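Local coordinates for protein endoglucanase (Humicola insolens, PDB 1DYS) that hydrolyses internal beta-1,4-glucosidic bonds of cellulose, as an endoglucanase of glycoside hydrolase family 6 that takes part in recycling plant biomass, at residues R9-N14 with A305-K310; S15-K20 with G328-A333; S19-T24 with A38-V43; R25-S30 with Y334-T339. All coordinates share one frame; numbering follows the deposited sequence. Where two conformers were deposited one is given.

Interaction 1 of 4, residues R9-N14 with A305-K310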
# COMPACT_ATOMS: atom_id res chain seq x y z
N ARG A 9 -33.63 -7.23 3.58
CA ARG A 9 -32.79 -6.06 3.41
C ARG A 9 -32.05 -6.09 2.07
O ARG A 9 -32.00 -7.11 1.41
CB ARG A 9 -31.82 -5.95 4.60
CG ARG A 9 -32.55 -5.56 5.87
CD ARG A 9 -31.66 -5.31 7.09
NE ARG A 9 -32.51 -4.83 8.19
CZ ARG A 9 -32.67 -5.42 9.36
NH1 ARG A 9 -32.01 -6.54 9.64
NH2 ARG A 9 -33.48 -4.84 10.25
N THR A 10 -31.47 -4.97 1.67
CA THR A 10 -30.66 -4.90 0.45
C THR A 10 -29.22 -4.54 0.86
O THR A 10 -29.09 -3.59 1.62
CB THR A 10 -31.15 -3.81 -0.50
OG1 THR A 10 -31.52 -2.65 0.26
CG2 THR A 10 -32.38 -4.32 -1.25
N LEU A 11 -28.23 -5.29 0.40
CA LEU A 11 -26.84 -4.90 0.70
C LEU A 11 -26.55 -3.57 0.03
O LEU A 11 -26.81 -3.28 -1.13
CB LEU A 11 -25.89 -5.99 0.16
CG LEU A 11 -24.41 -5.73 0.48
CD1 LEU A 11 -24.08 -5.59 1.97
CD2 LEU A 11 -23.57 -6.83 -0.19
N LEU A 12 -26.02 -2.61 0.82
CA LEU A 12 -25.83 -1.26 0.33
C LEU A 12 -24.79 -1.11 -0.78
O LEU A 12 -23.73 -1.72 -0.69
CB LEU A 12 -25.51 -0.32 1.51
CG LEU A 12 -25.37 1.17 1.19
CD1 LEU A 12 -26.71 1.86 0.98
CD2 LEU A 12 -24.59 1.87 2.29
N VAL A 13 -25.12 -0.28 -1.77
CA VAL A 13 -24.11 -0.04 -2.82
C VAL A 13 -22.90 0.65 -2.20
O VAL A 13 -23.01 1.49 -1.30
CB VAL A 13 -24.71 0.83 -3.94
CG1 VAL A 13 -23.66 1.60 -4.72
CG2 VAL A 13 -25.60 0.01 -4.90
N ASN A 14 -21.70 0.33 -2.69
CA ASN A 14 -20.46 0.99 -2.27
C ASN A 14 -20.29 2.14 -3.26
O ASN A 14 -20.04 1.95 -4.45
CB ASN A 14 -19.32 -0.01 -2.27
CG ASN A 14 -17.95 0.58 -1.99
OD1 ASN A 14 -17.75 1.75 -2.23
ND2 ASN A 14 -17.03 -0.27 -1.48
N ALA A 305 -26.40 -15.36 3.32
CA ALA A 305 -26.52 -14.58 2.09
C ALA A 305 -25.31 -14.75 1.19
O ALA A 305 -24.21 -15.09 1.64
CB ALA A 305 -26.69 -13.09 2.43
N ILE A 306 -25.56 -14.56 -0.09
CA ILE A 306 -24.47 -14.41 -1.06
C ILE A 306 -24.27 -12.90 -1.12
O ILE A 306 -25.26 -12.16 -1.15
CB ILE A 306 -24.76 -14.98 -2.47
CG1 ILE A 306 -24.73 -16.50 -2.33
CG2 ILE A 306 -23.75 -14.44 -3.49
CD1 ILE A 306 -25.38 -17.34 -3.40
N VAL A 307 -23.04 -12.41 -0.93
CA VAL A 307 -22.73 -10.99 -0.98
C VAL A 307 -21.56 -10.74 -1.93
O VAL A 307 -20.97 -11.68 -2.52
CB VAL A 307 -22.34 -10.46 0.44
CG1 VAL A 307 -23.54 -10.55 1.38
CG2 VAL A 307 -21.15 -11.28 0.95
N TRP A 308 -21.25 -9.48 -2.23
CA TRP A 308 -20.00 -9.08 -2.89
C TRP A 308 -19.17 -8.31 -1.83
O TRP A 308 -19.64 -7.33 -1.24
CB TRP A 308 -20.13 -8.21 -4.12
CG TRP A 308 -20.71 -8.82 -5.34
CD1 TRP A 308 -21.31 -10.02 -5.46
CD2 TRP A 308 -20.69 -8.22 -6.64
NE1 TRP A 308 -21.68 -10.24 -6.79
CE2 TRP A 308 -21.32 -9.14 -7.51
CE3 TRP A 308 -20.21 -7.00 -7.15
CZ2 TRP A 308 -21.49 -8.82 -8.87
CZ3 TRP A 308 -20.38 -6.70 -8.48
CH2 TRP A 308 -21.00 -7.64 -9.33
N VAL A 309 -17.95 -8.82 -1.61
CA VAL A 309 -17.10 -8.16 -0.61
C VAL A 309 -15.91 -7.53 -1.33
O VAL A 309 -15.77 -6.33 -1.27
CB VAL A 309 -16.66 -9.21 0.42
CG1 VAL A 309 -15.91 -8.51 1.55
CG2 VAL A 309 -17.84 -10.00 0.99
N LYS A 310 -15.06 -8.33 -2.02
CA LYS A 310 -13.99 -7.68 -2.79
C LYS A 310 -14.61 -6.88 -3.92
O LYS A 310 -15.49 -7.39 -4.64
CB LYS A 310 -13.17 -8.80 -3.43
CG LYS A 310 -12.21 -8.43 -4.54
CD LYS A 310 -10.99 -7.66 -4.04
CE LYS A 310 -10.29 -7.11 -5.28
NZ LYS A 310 -8.95 -6.54 -4.87
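L11 and V307 face each other from two chain segments that run parallel, with their CA atoms 7.5 Å apart and no hydrogen bond between the backbones. The segments carry the first and the last strand of the distorted beta/alpha barrel of family 6. Strand 10-11 pairs with strand 79-85 and strand 303-307 with strand 262-266, so the two meet here as edge strands of a branched, curled parallel sheet. The seam illustrates how side chains can bridge two barrel strands whose backbones do not pair.

The contact is small, burying 92 Å² in all, and rests largely on one methyl group. L11 holds CG anti to its own backbone N (chi1 -177°), a torsion that carries CD2 across the gap to V307. CD2 meets V307 CB at 3.9 Å and the CG1 branch of V307 at 4.0 Å, and the two side chains cross at about a right angle. The methyl therefore meets the valine at its branch point and along one of its two branches. All three residues of the seam, L11, V307 and W308, are buried.

W308 contributes its main chain more than its ring, since the indole diverges from segment 9-14. The indole stacks on F290, and its NE1 is hydrogen-bonded to Q292 O. One residue further, V309 O accepts a bond from NE1 of W52, a probable substrate-binding residue like K310. Within the seam itself, the same L11 methyl, CD2, comes to rest 4.1 Å from the backbone N of W308.

Interaction 2 of 4, residues S15-K20 with G328-A333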
# COMPACT_ATOMS: atom_id res chain seq x y z
N SER A 15 -20.41 3.39 -2.81
CA SER A 15 -20.33 4.54 -3.69
C SER A 15 -18.95 4.75 -4.29
O SER A 15 -18.88 5.23 -5.43
CB SER A 15 -20.80 5.81 -2.97
OG SER A 15 -20.09 5.93 -1.75
N ASP A 16 -17.90 4.40 -3.55
CA ASP A 16 -16.57 4.60 -4.15
C ASP A 16 -16.38 3.66 -5.33
O ASP A 16 -15.90 4.02 -6.42
CB ASP A 16 -15.50 4.39 -3.09
CG ASP A 16 -14.11 4.65 -3.68
OD1 ASP A 16 -13.90 5.61 -4.46
OD2 ASP A 16 -13.26 3.80 -3.37
N TYR A 17 -16.73 2.38 -5.09
CA TYR A 17 -16.65 1.39 -6.15
C TYR A 17 -17.51 1.76 -7.34
O TYR A 17 -17.17 1.67 -8.52
CB TYR A 17 -17.09 0.04 -5.59
CG TYR A 17 -17.08 -1.15 -6.49
CD1 TYR A 17 -16.07 -1.41 -7.41
CD2 TYR A 17 -18.14 -2.07 -6.41
CE1 TYR A 17 -16.11 -2.56 -8.19
CE2 TYR A 17 -18.19 -3.21 -7.20
CZ TYR A 17 -17.16 -3.43 -8.08
OH TYR A 17 -17.15 -4.55 -8.87
N SER A 18 -18.77 2.14 -7.11
CA SER A 18 -19.64 2.60 -8.19
C SER A 18 -19.06 3.75 -8.99
O SER A 18 -19.16 3.78 -10.22
CB SER A 18 -20.99 2.99 -7.54
OG SER A 18 -21.85 1.86 -7.50
N SER A 19 -18.36 4.68 -8.33
CA SER A 19 -17.71 5.77 -9.06
C SER A 19 -16.60 5.27 -9.98
O SER A 19 -16.49 5.68 -11.14
CB SER A 19 -17.17 6.82 -8.06
OG SER A 19 -18.24 7.42 -7.38
N LYS A 20 -15.80 4.33 -9.46
CA LYS A 20 -14.70 3.78 -10.24
C LYS A 20 -15.20 3.02 -11.47
O LYS A 20 -14.60 3.09 -12.54
CB LYS A 20 -13.86 2.85 -9.36
CG LYS A 20 -13.24 3.61 -8.17
CD LYS A 20 -12.35 2.61 -7.46
CE LYS A 20 -12.07 2.91 -6.03
NZ LYS A 20 -11.06 1.96 -5.48
N GLY A 328 -5.30 -2.80 -4.88
CA GLY A 328 -6.29 -1.78 -4.67
C GLY A 328 -6.40 -0.77 -5.80
O GLY A 328 -7.36 -0.02 -5.74
N MET A 329 -5.49 -0.75 -6.78
CA MET A 329 -5.55 0.21 -7.88
C MET A 329 -6.56 -0.31 -8.92
O MET A 329 -6.68 -1.52 -9.08
CB MET A 329 -4.15 0.31 -8.46
CG MET A 329 -3.41 1.60 -8.55
SD MET A 329 -3.23 2.56 -7.05
CE MET A 329 -1.46 2.52 -6.78
N TRP A 330 -7.30 0.59 -9.54
CA TRP A 330 -8.30 0.18 -10.52
C TRP A 330 -7.64 -0.43 -11.75
O TRP A 330 -6.63 0.03 -12.27
CB TRP A 330 -9.12 1.41 -10.91
CG TRP A 330 -10.30 0.99 -11.72
CD1 TRP A 330 -10.54 1.19 -13.03
CD2 TRP A 330 -11.45 0.31 -11.18
NE1 TRP A 330 -11.77 0.67 -13.41
CE2 TRP A 330 -12.34 0.14 -12.25
CE3 TRP A 330 -11.82 -0.18 -9.93
CZ2 TRP A 330 -13.57 -0.51 -12.14
CZ3 TRP A 330 -13.05 -0.80 -9.78
CH2 TRP A 330 -13.91 -0.98 -10.89
N PHE A 331 -8.20 -1.54 -12.20
CA PHE A 331 -7.69 -2.34 -13.30
C PHE A 331 -8.85 -2.48 -14.30
O PHE A 331 -9.58 -3.48 -14.23
CB PHE A 331 -7.21 -3.69 -12.75
CG PHE A 331 -6.53 -4.63 -13.71
CD1 PHE A 331 -6.27 -4.27 -15.02
CD2 PHE A 331 -6.12 -5.88 -13.27
CE1 PHE A 331 -5.63 -5.14 -15.90
CE2 PHE A 331 -5.49 -6.77 -14.13
CZ PHE A 331 -5.25 -6.39 -15.44
N ASP A 332 -8.99 -1.42 -15.12
CA ASP A 332 -10.21 -1.38 -15.94
C ASP A 332 -10.36 -2.49 -16.94
O ASP A 332 -11.51 -2.92 -17.15
CB ASP A 332 -10.34 0.03 -16.54
CG ASP A 332 -11.77 0.27 -16.98
OD1 ASP A 332 -12.61 0.41 -16.07
OD2 ASP A 332 -12.02 0.34 -18.21
N ALA A 333 -9.29 -3.04 -17.53
CA ALA A 333 -9.49 -4.17 -18.43
C ALA A 333 -10.06 -5.40 -17.68
O ALA A 333 -10.75 -6.21 -18.28
CB ALA A 333 -8.15 -4.53 -19.08
O HOH W 1 -8.96 1.81 -7.08
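Y17 and K20 of helix 15-29, the first helix of the distorted beta/alpha barrel, converge on W330 in the loop that leads into helix 332-340. Packing is close around the indole. The aliphatic root of K20 makes a CH-pi contact over one face of the six-membered ring, CB standing 3.8 Å from its centroid and 15° off the normal. Y17 comes instead at the rim, with CE1 close to the indole plane and 3.8 Å from W330 CH2. Its OH is bonded to G312 O.

The other side of the contact is looser and wet. Beyond CG the K20 chain is extended, and its NZ reaches G328 O through a water, which accepts from NZ at 2.6 Å and donates to G328 O at 2.8 Å. The same NZ forms a salt bridge with E314, and a long, weak one with D16. K20 thus links the face of W330 to the probable substrate site. At this margin the backbone N of W330 is bonded to E97 of the second subunit.

The indole is also held within its own segment: W330 NE1 donates to the anti lone pair of D332 OD1 at 2.8 Å, nearly straight at 167°.

Interaction 3 of 4, residues S19-T24 with A38-V43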
# COMPACT_ATOMS: atom_id res chain seq x y z
N SER A 19 -18.36 4.68 -8.33
CA SER A 19 -17.71 5.77 -9.06
C SER A 19 -16.60 5.27 -9.98
O SER A 19 -16.49 5.68 -11.14
CB SER A 19 -17.17 6.82 -8.06
OG SER A 19 -18.24 7.42 -7.38
N LYS A 20 -15.80 4.33 -9.46
CA LYS A 20 -14.70 3.78 -10.24
C LYS A 20 -15.20 3.02 -11.47
O LYS A 20 -14.60 3.09 -12.54
CB LYS A 20 -13.86 2.85 -9.36
CG LYS A 20 -13.24 3.61 -8.17
CD LYS A 20 -12.35 2.61 -7.46
CE LYS A 20 -12.07 2.91 -6.03
NZ LYS A 20 -11.06 1.96 -5.48
N LEU A 21 -16.33 2.36 -11.36
CA LEU A 21 -16.95 1.63 -12.46
C LEU A 21 -17.41 2.54 -13.59
O LEU A 21 -17.63 2.03 -14.69
CB LEU A 21 -18.17 0.84 -11.96
CG LEU A 21 -17.74 -0.45 -11.28
CD1 LEU A 21 -18.90 -1.09 -10.50
CD2 LEU A 21 -17.18 -1.48 -12.26
N ASP A 22 -17.60 3.82 -13.28
CA ASP A 22 -17.96 4.73 -14.39
C ASP A 22 -16.92 4.65 -15.50
O ASP A 22 -17.26 4.67 -16.70
CB ASP A 22 -18.14 6.17 -13.92
CG ASP A 22 -19.32 6.80 -14.63
OD1 ASP A 22 -20.42 6.22 -14.50
OD2 ASP A 22 -19.13 7.85 -15.31
N GLN A 23 -15.63 4.50 -15.16
CA GLN A 23 -14.61 4.34 -16.19
C GLN A 23 -14.93 3.15 -17.07
O GLN A 23 -14.79 3.20 -18.30
CB GLN A 23 -13.23 4.14 -15.55
CG GLN A 23 -12.13 3.93 -16.58
CD GLN A 23 -10.73 3.99 -15.99
OE1 GLN A 23 -9.75 3.87 -16.73
NE2 GLN A 23 -10.60 4.17 -14.69
N THR A 24 -15.39 2.04 -16.45
CA THR A 24 -15.70 0.84 -17.21
C THR A 24 -16.88 1.06 -18.14
O THR A 24 -16.89 0.65 -19.29
CB THR A 24 -15.98 -0.37 -16.27
OG1 THR A 24 -15.00 -0.33 -15.21
CG2 THR A 24 -15.85 -1.69 -16.99
N ALA A 38 -24.56 -1.19 -20.08
CA ALA A 38 -25.77 -1.33 -19.29
C ALA A 38 -25.54 -2.29 -18.12
O ALA A 38 -26.08 -2.06 -17.04
CB ALA A 38 -26.89 -1.87 -20.19
N LYS A 39 -24.76 -3.33 -18.38
CA LYS A 39 -24.41 -4.26 -17.29
C LYS A 39 -23.57 -3.51 -16.24
O LYS A 39 -23.81 -3.78 -15.04
CB LYS A 39 -23.62 -5.40 -17.94
CG LYS A 39 -24.52 -6.44 -18.56
CD LYS A 39 -23.90 -7.34 -19.60
CE LYS A 39 -23.09 -8.48 -19.02
NZ LYS A 39 -22.40 -9.24 -20.12
N VAL A 40 -22.63 -2.67 -16.64
CA VAL A 40 -21.88 -1.87 -15.66
C VAL A 40 -22.83 -1.00 -14.85
O VAL A 40 -22.77 -0.93 -13.61
CB VAL A 40 -20.75 -1.04 -16.31
CG1 VAL A 40 -20.05 -0.23 -15.22
CG2 VAL A 40 -19.73 -1.95 -17.01
N LYS A 41 -23.76 -0.28 -15.53
CA LYS A 41 -24.71 0.57 -14.78
C LYS A 41 -25.57 -0.23 -13.81
O LYS A 41 -25.91 0.25 -12.73
CB LYS A 41 -25.56 1.40 -15.75
CG LYS A 41 -26.17 2.64 -15.08
CD LYS A 41 -26.34 3.76 -16.11
CE LYS A 41 -27.77 4.26 -16.15
NZ LYS A 41 -28.13 5.12 -14.99
N TYR A 42 -25.89 -1.46 -14.12
CA TYR A 42 -26.65 -2.38 -13.27
C TYR A 42 -25.82 -2.57 -11.99
O TYR A 42 -26.35 -2.31 -10.92
CB TYR A 42 -26.96 -3.74 -13.89
CG TYR A 42 -27.71 -4.74 -13.04
CD1 TYR A 42 -27.10 -5.49 -12.06
CD2 TYR A 42 -29.08 -4.94 -13.24
CE1 TYR A 42 -27.79 -6.40 -11.28
CE2 TYR A 42 -29.78 -5.87 -12.47
CZ TYR A 42 -29.13 -6.60 -11.50
OH TYR A 42 -29.85 -7.50 -10.75
N VAL A 43 -24.55 -2.93 -12.19
CA VAL A 43 -23.71 -3.07 -10.98
C VAL A 43 -23.62 -1.76 -10.23
O VAL A 43 -23.61 -1.74 -8.99
CB VAL A 43 -22.30 -3.59 -11.37
CG1 VAL A 43 -21.37 -3.70 -10.16
CG2 VAL A 43 -22.45 -4.93 -12.07
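V40 is the centrepiece of an almost exactly antiparallel helix pair, its two methyls meeting L21 and T24. Helices 15-29 and 34-46 follow each other in the chain and form a helical hairpin, with their local axes 9.3 Å apart and 176° between their directions.

The contacts between apolar side chains divide by branch. V40 has CG1 anti to its backbone N (chi1 179°), which sends that methyl toward L21 CB at 3.9 Å, while CG2 turns to T24 CG2, also at 3.9 Å. One turn further along helix 34-46, V43 offers its CG1 to L21 CD1 at 3.6 Å, the leucine and valine crossing at about a right angle.

A second kind of approach involves the main chain. V40 CG1 lies 3.4 Å from L21 O, so the methyl packs against the helix backbone as well as against its side chains.

Polar groups find partners beyond the two segments. T24 turns its methyl to V40 and its OG1 to D332, with which it is hydrogen-bonded, and D22 OD1 receives a bond from NE2 of Q44, just beyond the second segment.

No hydrogen bond crosses between the two segments themselves. The pairing therefore depends on the fit of branched aliphatic groups buried between the helices, and T24 can serve that apolar surface while its hydroxyl is satisfied by a third part of the chain.

Interaction 4 of 4, residues R25-S30 with Y334-T339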
# COMPACT_ATOMS: atom_id res chain seq x y z
N ARG A 25 -17.93 1.66 -17.60
CA ARG A 25 -19.10 2.02 -18.37
C ARG A 25 -18.70 2.95 -19.51
O ARG A 25 -19.12 2.61 -20.61
CB ARG A 25 -20.13 2.76 -17.52
CG ARG A 25 -21.55 2.56 -18.07
CD ARG A 25 -22.47 3.47 -17.19
NE ARG A 25 -22.04 4.81 -17.60
CZ ARG A 25 -22.54 5.30 -18.74
NH1 ARG A 25 -23.46 4.71 -19.49
NH2 ARG A 25 -22.03 6.46 -19.08
N GLN A 26 -17.89 3.97 -19.24
CA GLN A 26 -17.40 4.79 -20.37
C GLN A 26 -16.63 3.99 -21.40
O GLN A 26 -16.80 4.19 -22.62
CB GLN A 26 -16.48 5.89 -19.80
CG GLN A 26 -17.26 6.92 -18.98
CD GLN A 26 -16.35 7.79 -18.15
OE1 GLN A 26 -16.73 8.48 -17.20
NE2 GLN A 26 -15.05 7.82 -18.44
N ALA A 27 -15.76 3.05 -21.02
CA ALA A 27 -14.96 2.26 -21.96
C ALA A 27 -15.83 1.44 -22.89
O ALA A 27 -15.66 1.43 -24.12
CB ALA A 27 -13.96 1.38 -21.22
N PHE A 28 -16.84 0.76 -22.35
CA PHE A 28 -17.76 -0.03 -23.16
C PHE A 28 -18.53 0.90 -24.11
O PHE A 28 -18.56 0.63 -25.31
CB PHE A 28 -18.75 -0.80 -22.30
CG PHE A 28 -18.19 -2.09 -21.76
CD1 PHE A 28 -17.61 -3.05 -22.58
CD2 PHE A 28 -18.22 -2.29 -20.39
CE1 PHE A 28 -17.10 -4.22 -22.05
CE2 PHE A 28 -17.72 -3.48 -19.86
CZ PHE A 28 -17.17 -4.43 -20.66
N LEU A 29 -19.06 2.01 -23.60
CA LEU A 29 -19.78 2.94 -24.47
C LEU A 29 -18.92 3.37 -25.66
O LEU A 29 -19.37 3.32 -26.82
CB LEU A 29 -20.20 4.18 -23.71
CG LEU A 29 -21.55 4.35 -23.08
CD1 LEU A 29 -21.75 5.79 -22.66
CD2 LEU A 29 -22.67 3.83 -23.94
N SER A 30 -17.66 3.70 -25.43
CA SER A 30 -16.72 4.14 -26.45
C SER A 30 -16.37 3.17 -27.55
O SER A 30 -15.65 3.48 -28.52
CB SER A 30 -15.44 4.58 -25.71
OG SER A 30 -15.79 5.67 -24.85
N TYR A 334 -9.65 -5.50 -16.42
CA TYR A 334 -10.18 -6.60 -15.61
C TYR A 334 -11.66 -6.39 -15.33
O TYR A 334 -12.40 -7.38 -15.40
CB TYR A 334 -9.33 -6.76 -14.36
CG TYR A 334 -9.52 -8.07 -13.65
CD1 TYR A 334 -10.63 -8.23 -12.81
CD2 TYR A 334 -8.66 -9.13 -13.76
CE1 TYR A 334 -10.85 -9.41 -12.12
CE2 TYR A 334 -8.84 -10.31 -13.09
CZ TYR A 334 -9.95 -10.44 -12.26
OH TYR A 334 -10.15 -11.63 -11.61
N ALA A 335 -12.02 -5.15 -15.00
CA ALA A 335 -13.42 -4.80 -14.79
C ALA A 335 -14.24 -5.04 -16.06
O ALA A 335 -15.32 -5.64 -15.96
CB ALA A 335 -13.57 -3.35 -14.38
N GLN A 336 -13.71 -4.75 -17.23
CA GLN A 336 -14.42 -5.07 -18.48
C GLN A 336 -14.58 -6.56 -18.61
O GLN A 336 -15.67 -7.08 -18.92
CB GLN A 336 -13.65 -4.44 -19.68
CG GLN A 336 -13.71 -2.92 -19.67
CD GLN A 336 -12.86 -2.38 -20.81
OE1 GLN A 336 -13.07 -2.84 -21.94
NE2 GLN A 336 -11.94 -1.48 -20.51
N MET A 337 -13.57 -7.38 -18.31
CA MET A 337 -13.65 -8.82 -18.35
C MET A 337 -14.73 -9.38 -17.43
O MET A 337 -15.56 -10.24 -17.76
CB MET A 337 -12.29 -9.47 -18.08
CG MET A 337 -12.37 -10.98 -17.85
SD MET A 337 -11.00 -11.73 -16.94
CE MET A 337 -11.35 -11.00 -15.33
N LEU A 338 -14.77 -8.84 -16.19
CA LEU A 338 -15.77 -9.34 -15.24
C LEU A 338 -17.19 -9.04 -15.79
O LEU A 338 -18.09 -9.82 -15.51
CB LEU A 338 -15.64 -8.71 -13.86
CG LEU A 338 -14.38 -9.12 -13.06
CD1 LEU A 338 -14.27 -8.15 -11.89
CD2 LEU A 338 -14.38 -10.57 -12.65
N THR A 339 -17.30 -7.95 -16.52
CA THR A 339 -18.62 -7.55 -17.03
C THR A 339 -19.02 -8.46 -18.18
O THR A 339 -20.11 -9.02 -18.14
CB THR A 339 -18.55 -6.11 -17.54
OG1 THR A 339 -18.18 -5.18 -16.51
CG2 THR A 339 -19.94 -5.67 -18.02
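F28 reaches from helix 15-29 to Q336 and T339 on helix 332-340, its ring lying where the two helices cross. Their local axes approach to 10.4 Å at a signed crossing angle of -73°.

Aromatic contacts dominate. The ring carries Q336 CG over one face in a CH-pi contact, 4.3 Å from the centroid and 26° off the normal. At the ring edge and in its plane lies the backbone oxygen Q336 O, 3.5 Å from F28 CZ. The side chains of T339 and F28 run toward each other, T339 CB ending 3.6 Å from F28 CE2.

Beside the ring, A27 supplies a plain van der Waals contact: its CB sits 3.6 Å from Q336 NE2. The amide plane of Q336 is turned 73° from the phenyl ring, and its two ends are bonded elsewhere, OE1 to R31 and NE2 to D332.

The hydroxyl beside the ring bonds within helix 332-340. T339 OG1 donates to A335 O at 2.9 Å, arriving on the face of that carbonyl opposite to T339 N, so the hydroxyl is tied back to the backbone one turn earlier.

Such steep helix crossing, with an aromatic residue inserted between the partners, here joins the N-terminal and C-terminal helices on the outside of the distorted beta/alpha barrel.

Overall arrangement
The four contacts lead outward from the barrel seam to its helical periphery, the centre of interaction 1 lying about 16 Å from that of interaction 2 and about 21 Å from that of interaction 4. Helix 15-29 is the common thread of interactions 2, 3 and 4, and the latter two have centres only about 7 Å apart. Interaction 1 touches interaction 3 where W308 CZ3 packs on V43 CG1 at 3.6 Å. Interactions 2 and 3 meet where W330 CH2 packs on L21 CD2, also at 3.6 Å. Toward the probable substrate site, interaction 1 contributes K310, and interaction 2 borders the same site through K20, whose side chain is about 3 Å from that of E314.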